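Local coordinates for aldose 1-epimerase (Caenorhabditis elegans, PDB 1LUR), which probably interconverts the alpha and beta anomers of aldose sugars as a GalM-like mutarotase, at residues A25-L28 against T33-K36; L49-D54 against K282-K287. All coordinates share one frame; numbering follows the deposited sequence.

Contact 1. Residues A25-L28 against T33-K36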
ATOM      1  N   ALA A  25      -2.650 -16.630   0.799  1.00 33.70           N
ATOM      2  CA  ALA A  25      -2.547 -15.377   0.066  1.00 34.03           C
ATOM      3  C   ALA A  25      -2.559 -15.688  -1.422  1.00 33.60           C
ATOM      4  O   ALA A  25      -1.897 -16.620  -1.874  1.00 34.30           O
ATOM      5  CB  ALA A  25      -1.258 -14.656   0.434  1.00 33.12           C
ATOM      6  N   THR A  26      -3.326 -14.917  -2.180  1.00 33.93           N
ATOM      7  CA  THR A  26      -3.401 -15.128  -3.614  1.00 34.46           C
ATOM      8  C   THR A  26      -2.843 -13.889  -4.308  1.00 34.29           C
ATOM      9  O   THR A  26      -3.317 -12.779  -4.083  1.00 34.64           O
ATOM     10  CB  THR A  26      -4.845 -15.366  -4.068  1.00 35.56           C
ATOM     11  OG1 THR A  26      -5.388 -16.486  -3.356  1.00 34.95           O
ATOM     12  CG2 THR A  26      -4.885 -15.663  -5.558  1.00 36.37           C
ATOM     13  N   LEU A  27      -1.831 -14.092  -5.143  1.00 34.24           N
ATOM     14  CA  LEU A  27      -1.201 -12.998  -5.868  1.00 34.03           C
ATOM     15  C   LEU A  27      -1.503 -13.047  -7.364  1.00 34.94           C
ATOM     16  O   LEU A  27      -1.920 -14.078  -7.895  1.00 35.78           O
ATOM     17  CB  LEU A  27       0.311 -13.032  -5.658  1.00 33.23           C
ATOM     18  CG  LEU A  27       0.818 -13.000  -4.213  1.00 33.14           C
ATOM     19  CD1 LEU A  27       0.144 -11.855  -3.468  1.00 31.80           C
ATOM     20  CD2 LEU A  27       0.524 -14.329  -3.520  1.00 33.69           C
ATOM     21  N   LEU A  28      -1.274 -11.924  -8.035  1.00 33.74           N
ATOM     22  CA  LEU A  28      -1.511 -11.808  -9.468  1.00 34.52           C
ATOM     23  C   LEU A  28      -0.317 -11.087 -10.091  1.00 34.80           C
ATOM     24  O   LEU A  28       0.056  -9.997  -9.656  1.00 34.59           O
ATOM     25  CB  LEU A  28      -2.796 -11.013  -9.719  1.00 34.76           C
ATOM     26  CG  LEU A  28      -3.343 -10.919 -11.146  1.00 36.34           C
ATOM     27  CD1 LEU A  28      -3.741 -12.309 -11.645  1.00 36.88           C
ATOM     28  CD2 LEU A  28      -4.552  -9.991 -11.156  1.00 36.92           C
ATOM     29  N   THR A  33       0.007  -7.730  -7.695  1.00 27.04           N
ATOM     30  CA  THR A  33      -1.121  -7.566  -6.788  1.00 29.43           C
ATOM     31  C   THR A  33      -1.472  -8.635  -5.758  1.00 29.05           C
ATOM     32  O   THR A  33      -1.388  -9.832  -6.025  1.00 29.70           O
ATOM     33  CB  THR A  33      -2.409  -7.331  -7.613  1.00 30.30           C
ATOM     34  OG1 THR A  33      -2.206  -6.240  -8.517  1.00 29.77           O
ATOM     35  CG2 THR A  33      -3.592  -7.030  -6.699  1.00 30.84           C
ATOM     36  N   LEU A  34      -1.894  -8.176  -4.582  1.00 31.20           N
ATOM     37  CA  LEU A  34      -2.294  -9.060  -3.497  1.00 31.27           C
ATOM     38  C   LEU A  34      -3.791  -9.171  -3.764  1.00 32.04           C
ATOM     39  O   LEU A  34      -4.561  -8.281  -3.401  1.00 31.69           O
ATOM     40  CB  LEU A  34      -2.056  -8.411  -2.132  1.00 29.94           C
ATOM     41  CG  LEU A  34      -2.607  -9.185  -0.926  1.00 30.63           C
ATOM     42  CD1 LEU A  34      -2.072 -10.617  -0.933  1.00 29.85           C
ATOM     43  CD2 LEU A  34      -2.218  -8.467   0.368  1.00 28.76           C
ATOM     44  N   ALA A  35      -4.190 -10.255  -4.426  1.00 34.35           N
ATOM     45  CA  ALA A  35      -5.592 -10.496  -4.767  1.00 35.02           C
ATOM     46  C   ALA A  35      -6.492 -10.902  -3.602  1.00 36.17           C
ATOM     47  O   ALA A  35      -7.587 -10.362  -3.440  1.00 36.82           O
ATOM     48  CB  ALA A  35      -5.674 -11.547  -5.865  1.00 35.64           C
ATOM     49  N   LYS A  36      -6.046 -11.867  -2.807  1.00 35.86           N
ATOM     50  CA  LYS A  36      -6.832 -12.329  -1.668  1.00 36.68           C
ATOM     51  C   LYS A  36      -5.922 -12.665  -0.503  1.00 36.41           C
ATOM     52  O   LYS A  36      -4.722 -12.871  -0.678  1.00 34.85           O
ATOM     53  CB  LYS A  36      -7.602 -13.604  -2.014  1.00 37.77           C
ATOM     54  CG  LYS A  36      -8.354 -13.611  -3.328  1.00 39.84           C
ATOM     55  CD  LYS A  36      -8.799 -15.038  -3.659  1.00 40.89           C
ATOM     56  CE  LYS A  36      -9.530 -15.682  -2.481  1.00 40.57           C
ATOM     57  NZ  LYS A  36      -9.915 -17.096  -2.753  1.00 40.55           N
TER

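Contact 2. Residues L49-D54 against K282-K287. With SO4 (sulfate ion), chain C.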
ATOM      1  N   LEU A  49      -9.558 -10.992   4.042  1.00 40.73           N
ATOM      2  CA  LEU A  49      -9.284  -9.688   4.622  1.00 39.49           C
ATOM      3  C   LEU A  49      -9.057  -8.517   3.664  1.00 38.56           C
ATOM      4  O   LEU A  49      -9.010  -7.371   4.102  1.00 37.65           O
ATOM      5  CB  LEU A  49      -8.093  -9.811   5.574  1.00 38.95           C
ATOM      6  CG  LEU A  49      -8.198 -10.952   6.593  1.00 39.43           C
ATOM      7  CD1 LEU A  49      -6.928 -11.006   7.427  1.00 39.21           C
ATOM      8  CD2 LEU A  49      -9.419 -10.741   7.486  1.00 39.04           C
ATOM      9  N   VAL A  50      -8.920  -8.787   2.371  1.00 38.93           N
ATOM     10  CA  VAL A  50      -8.703  -7.703   1.412  1.00 38.73           C
ATOM     11  C   VAL A  50      -9.743  -7.679   0.295  1.00 39.82           C
ATOM     12  O   VAL A  50     -10.244  -8.723  -0.136  1.00 39.62           O
ATOM     13  CB  VAL A  50      -7.301  -7.793   0.758  1.00 36.69           C
ATOM     14  CG1 VAL A  50      -6.229  -7.797   1.835  1.00 36.63           C
ATOM     15  CG2 VAL A  50      -7.197  -9.038  -0.109  1.00 35.56           C
ATOM     16  N   LEU A  51     -10.071  -6.478  -0.171  1.00 41.12           N
ATOM     17  CA  LEU A  51     -11.050  -6.331  -1.242  1.00 42.55           C
ATOM     18  C   LEU A  51     -10.420  -6.864  -2.516  1.00 44.17           C
ATOM     19  O   LEU A  51      -9.234  -7.198  -2.533  1.00 44.09           O
ATOM     20  CB  LEU A  51     -11.436  -4.862  -1.416  1.00 42.44           C
ATOM     21  CG  LEU A  51     -12.016  -4.202  -0.163  1.00 42.90           C
ATOM     22  CD1 LEU A  51     -12.397  -2.761  -0.465  1.00 42.78           C
ATOM     23  CD2 LEU A  51     -13.231  -4.988   0.318  1.00 41.98           C
ATOM     24  N   GLY A  52     -11.209  -6.954  -3.579  1.00 44.70           N
ATOM     25  CA  GLY A  52     -10.681  -7.456  -4.831  1.00 45.81           C
ATOM     26  C   GLY A  52     -11.746  -7.809  -5.851  1.00 46.69           C
ATOM     27  O   GLY A  52     -12.850  -7.262  -5.834  1.00 47.10           O
ATOM     28  N   PHE A  53     -11.410  -8.731  -6.745  1.00 46.96           N
ATOM     29  CA  PHE A  53     -12.331  -9.163  -7.783  1.00 48.26           C
ATOM     30  C   PHE A  53     -12.223 -10.664  -7.977  1.00 48.81           C
ATOM     31  O   PHE A  53     -11.170 -11.256  -7.744  1.00 48.63           O
ATOM     32  CB  PHE A  53     -12.005  -8.436  -9.088  1.00 49.05           C
ATOM     33  CG  PHE A  53     -12.010  -6.940  -8.955  1.00 49.43           C
ATOM     34  CD1 PHE A  53     -13.201  -6.252  -8.744  1.00 49.29           C
ATOM     35  CD2 PHE A  53     -10.818  -6.222  -8.997  1.00 49.52           C
ATOM     36  CE1 PHE A  53     -13.209  -4.868  -8.576  1.00 49.70           C
ATOM     37  CE2 PHE A  53     -10.811  -4.838  -8.830  1.00 49.55           C
ATOM     38  CZ  PHE A  53     -12.011  -4.158  -8.618  1.00 50.24           C
ATOM     39  N   ASP A  54     -13.318 -11.279  -8.409  1.00 49.60           N
ATOM     40  CA  ASP A  54     -13.340 -12.718  -8.630  1.00 50.09           C
ATOM     41  C   ASP A  54     -12.625 -13.138  -9.919  1.00 49.36           C
ATOM     42  O   ASP A  54     -12.237 -14.295 -10.063  1.00 49.29           O
ATOM     43  CB  ASP A  54     -14.794 -13.219  -8.626  1.00 51.67           C
ATOM     44  CG  ASP A  54     -15.478 -13.031  -7.270  1.00 53.30           C
ATOM     45  OD1 ASP A  54     -16.716 -13.174  -7.195  1.00 54.66           O
ATOM     46  OD2 ASP A  54     -14.780 -12.750  -6.271  1.00 55.01           O
ATOM     47  N   LYS A 282     -13.069   6.416   0.859  1.00 49.40           N
ATOM     48  CA  LYS A 282     -14.193   7.331   0.661  1.00 50.70           C
ATOM     49  C   LYS A 282     -14.771   7.395  -0.754  1.00 50.94           C
ATOM     50  O   LYS A 282     -15.983   7.507  -0.924  1.00 51.16           O
ATOM     51  CB  LYS A 282     -13.789   8.743   1.095  1.00 50.81           C
ATOM     52  CG  LYS A 282     -14.860   9.805   0.884  1.00 52.34           C
ATOM     53  CD  LYS A 282     -14.340  11.180   1.281  1.00 52.84           C
ATOM     54  CE  LYS A 282     -15.403  12.257   1.106  1.00 54.42           C
ATOM     55  NZ  LYS A 282     -15.856  12.374  -0.308  1.00 52.84           N
ATOM     56  N   PHE A 283     -13.912   7.317  -1.766  1.00 51.82           N
ATOM     57  CA  PHE A 283     -14.361   7.379  -3.156  1.00 51.89           C
ATOM     58  C   PHE A 283     -14.486   6.037  -3.875  1.00 52.66           C
ATOM     59  O   PHE A 283     -14.469   5.986  -5.105  1.00 52.87           O
ATOM     60  CB  PHE A 283     -13.423   8.298  -3.945  1.00 51.49           C
ATOM     61  CG  PHE A 283     -13.341   9.694  -3.396  1.00 51.70           C
ATOM     62  CD1 PHE A 283     -14.358  10.612  -3.638  1.00 51.52           C
ATOM     63  CD2 PHE A 283     -12.264  10.084  -2.605  1.00 51.76           C
ATOM     64  CE1 PHE A 283     -14.303  11.899  -3.099  1.00 51.41           C
ATOM     65  CE2 PHE A 283     -12.199  11.368  -2.060  1.00 51.47           C
ATOM     66  CZ  PHE A 283     -13.222  12.276  -2.307  1.00 51.60           C
ATOM     67  N   LEU A 284     -14.621   4.953  -3.121  1.00 53.69           N
ATOM     68  CA  LEU A 284     -14.745   3.635  -3.729  1.00 54.57           C
ATOM     69  C   LEU A 284     -16.185   3.358  -4.159  1.00 55.51           C
ATOM     70  O   LEU A 284     -17.131   3.827  -3.532  1.00 55.79           O
ATOM     71  CB  LEU A 284     -14.281   2.555  -2.747  1.00 54.66           C
ATOM     72  CG  LEU A 284     -14.313   1.108  -3.246  1.00 54.00           C
ATOM     73  CD1 LEU A 284     -13.410   0.950  -4.462  1.00 53.11           C
ATOM     74  CD2 LEU A 284     -13.863   0.184  -2.123  1.00 54.30           C
ATOM     75  N   ASP A 285     -16.336   2.596  -5.239  1.00 56.86           N
ATOM     76  CA  ASP A 285     -17.649   2.240  -5.775  1.00 58.48           C
ATOM     77  C   ASP A 285     -17.422   1.304  -6.955  1.00 59.25           C
ATOM     78  O   ASP A 285     -17.423   1.735  -8.109  1.00 59.24           O
ATOM     79  CB  ASP A 285     -18.396   3.500  -6.238  1.00 58.98           C
ATOM     80  CG  ASP A 285     -19.809   3.202  -6.738  1.00 59.93           C
ATOM     81  OD1 ASP A 285     -20.643   2.720  -5.941  1.00 59.47           O
ATOM     82  OD2 ASP A 285     -20.087   3.457  -7.930  1.00 59.41           O
ATOM     83  N   CYS A 286     -17.220   0.022  -6.662  1.00 59.80           N
ATOM     84  CA  CYS A 286     -16.986  -0.970  -7.707  1.00 60.85           C
ATOM     85  C   CYS A 286     -17.562  -2.333  -7.325  1.00 60.90           C
ATOM     86  O   CYS A 286     -17.800  -2.611  -6.149  1.00 60.63           O
ATOM     87  CB  CYS A 286     -15.482  -1.111  -7.957  1.00 61.68           C
ATOM     88  SG  CYS A 286     -14.581   0.461  -8.056  1.00 65.13           S
ATOM     89  N   LYS A 287     -17.784  -3.179  -8.327  1.00 61.43           N
ATOM     90  CA  LYS A 287     -18.326  -4.514  -8.101  1.00 61.98           C
ATOM     91  C   LYS A 287     -17.177  -5.463  -7.776  1.00 61.64           C
ATOM     92  O   LYS A 287     -16.450  -5.897  -8.670  1.00 61.99           O
ATOM     93  CB  LYS A 287     -19.063  -5.011  -9.349  1.00 62.38           C
ATOM     94  CG  LYS A 287     -19.617  -6.425  -9.215  1.00 63.97           C
ATOM     95  CD  LYS A 287     -20.286  -6.905 -10.499  1.00 64.94           C
ATOM     96  CE  LYS A 287     -21.556  -6.119 -10.807  1.00 65.23           C
ATOM     97  NZ  LYS A 287     -22.560  -6.236  -9.713  1.00 65.81           N
TER
HETATM   98  S   SO4 C4001     -16.378  15.657  -2.052  1.00 71.86           S
HETATM   99  O1  SO4 C4001     -17.050  14.836  -1.023  1.00 71.27           O
HETATM  100  O2  SO4 C4001     -16.511  15.004  -3.370  1.00 71.06           O
HETATM  101  O3  SO4 C4001     -16.998  16.996  -2.096  1.00 71.46           O
HETATM  102  O4  SO4 C4001     -14.946  15.789  -1.716  1.00 71.54           O

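Contact 1. Residues A25-L28 against T33-K36
The carbonyl oxygen of Thr26 accepts two backbone N-H groups from the facing strand. Lys36 N reaches Thr26 O at 3.1 Å, in the carbonyl plane and on a lone pair, with a fairly straight N-H...O angle of 159°. Ala35 N lies closer, 2.7 Å from Thr26 O, but its 128° angle at hydrogen makes this bond weak. Two successive residues facing one define a classic beta bulge, and Ala35 has the near-helical backbone usual at the first position of such a bulge. Thr26 N returns a bond to Lys36 O, approaching from above that carbonyl plane.

Past the bulge the register is regular: Leu27 faces Leu34 in a non-hydrogen-bonded pair, and Leu28 and Thr33 exchange two backbone bonds as the hydrogen-bonded pair nearest the turn of this antiparallel hairpin. On the leucine face, Leu27 CD1 meets Leu34 CD1 at 3.6 Å, the two side chains crossing obliquely. Leu34 CG stands anti to its backbone N (chi1 173°), and the end of the side chain comes nearer the other strand. Tyr145 of strand 138-147 touches both leucines. On the other face Thr26 and Lys36 run side by side, with Lys36 CD 3.7 Å from Thr26 OG1. Phe59 of helix 56-61 packs there against Leu28, Thr33 and Ala35. Thr33 OG1 bonds to Phe30 O in the turn.

The bulge thus preserves backbone pairing while shifting the register by one residue: Thr26 O takes one good bond from Lys36 N, and the extra N-H of Ala35 is held only weakly.

Contact 2. Residues L49-D54 against K282-K287
The edge of the Phe53 ring meets a main-chain carbonyl: Lys287 O lies in the ring plane, 3.3 Å from Phe53 CD1 and 3.4 Å from Phe53 CE1. An oxygen in that position faces the slightly positive ring C-H groups rather than the pi cloud, consistent with a weak electrostatic attraction. With Phe53 CG anti to its carbonyl carbon (chi1 -56°), the ring swings nearer the other segment than its first side-chain bond would suggest. Cys286 CB also comes to the ring edge, 4.4 Å from Phe53 CE1. The ring makes a second, edge-to-face contact with Phe59.

The loop 49-54, between strand 46-48 and helix 56-61, thereby meets a segment more than 220 residues later whose end, about 286-287, is a weakly bonded strand pairing with 293-294 in a beta-rich galactose-mutarotase-type fold. No hydrogen bond joins the two segments. Their other direct contact is apolar: Leu51 and Leu284 extend tip to tip, with Leu51 CD1 3.7 Å from Leu284 CD2, and Tyr294 touches both side chains. The Leu284 CB already points toward the loop; CG anti to the backbone N (chi1 -178°), with chi2 at 60°, carries CD2 to Leu51.

At the far end of 282-287, Lys282 NZ donates a hydrogen bond of 2.8 Å to O1 of a sulfate, probably from the crystallisation liquor. O2 of that ion lies at the edge of the Phe283 ring, 3.8 Å from Phe283 CE1.

How the contacts relate
Contacts 1 and 2 have centres about 14 Å apart and follow in series along the chain. Both are mainly buried, but Lys287 in contact 2 is exposed, whereas in contact 1 only Lys36 is even partly exposed. Contact 1 joins neighbouring strands of one hairpin through five main-chain bonds, one of them weak, and buries 368 Å². Contact 2 joins a loop to a distant segment without any hydrogen bond and buries 154 Å²; its chemistry is apolar side-chain contact plus a ring edge against a backbone carbonyl. The 49-54 loop also touches contact 1, through Val50, which takes no part in contact 2 itself: its CG2 packs 3.6 Å from Ala35 O, at the bulge. Phe59 of helix 56-61 touches residues in both.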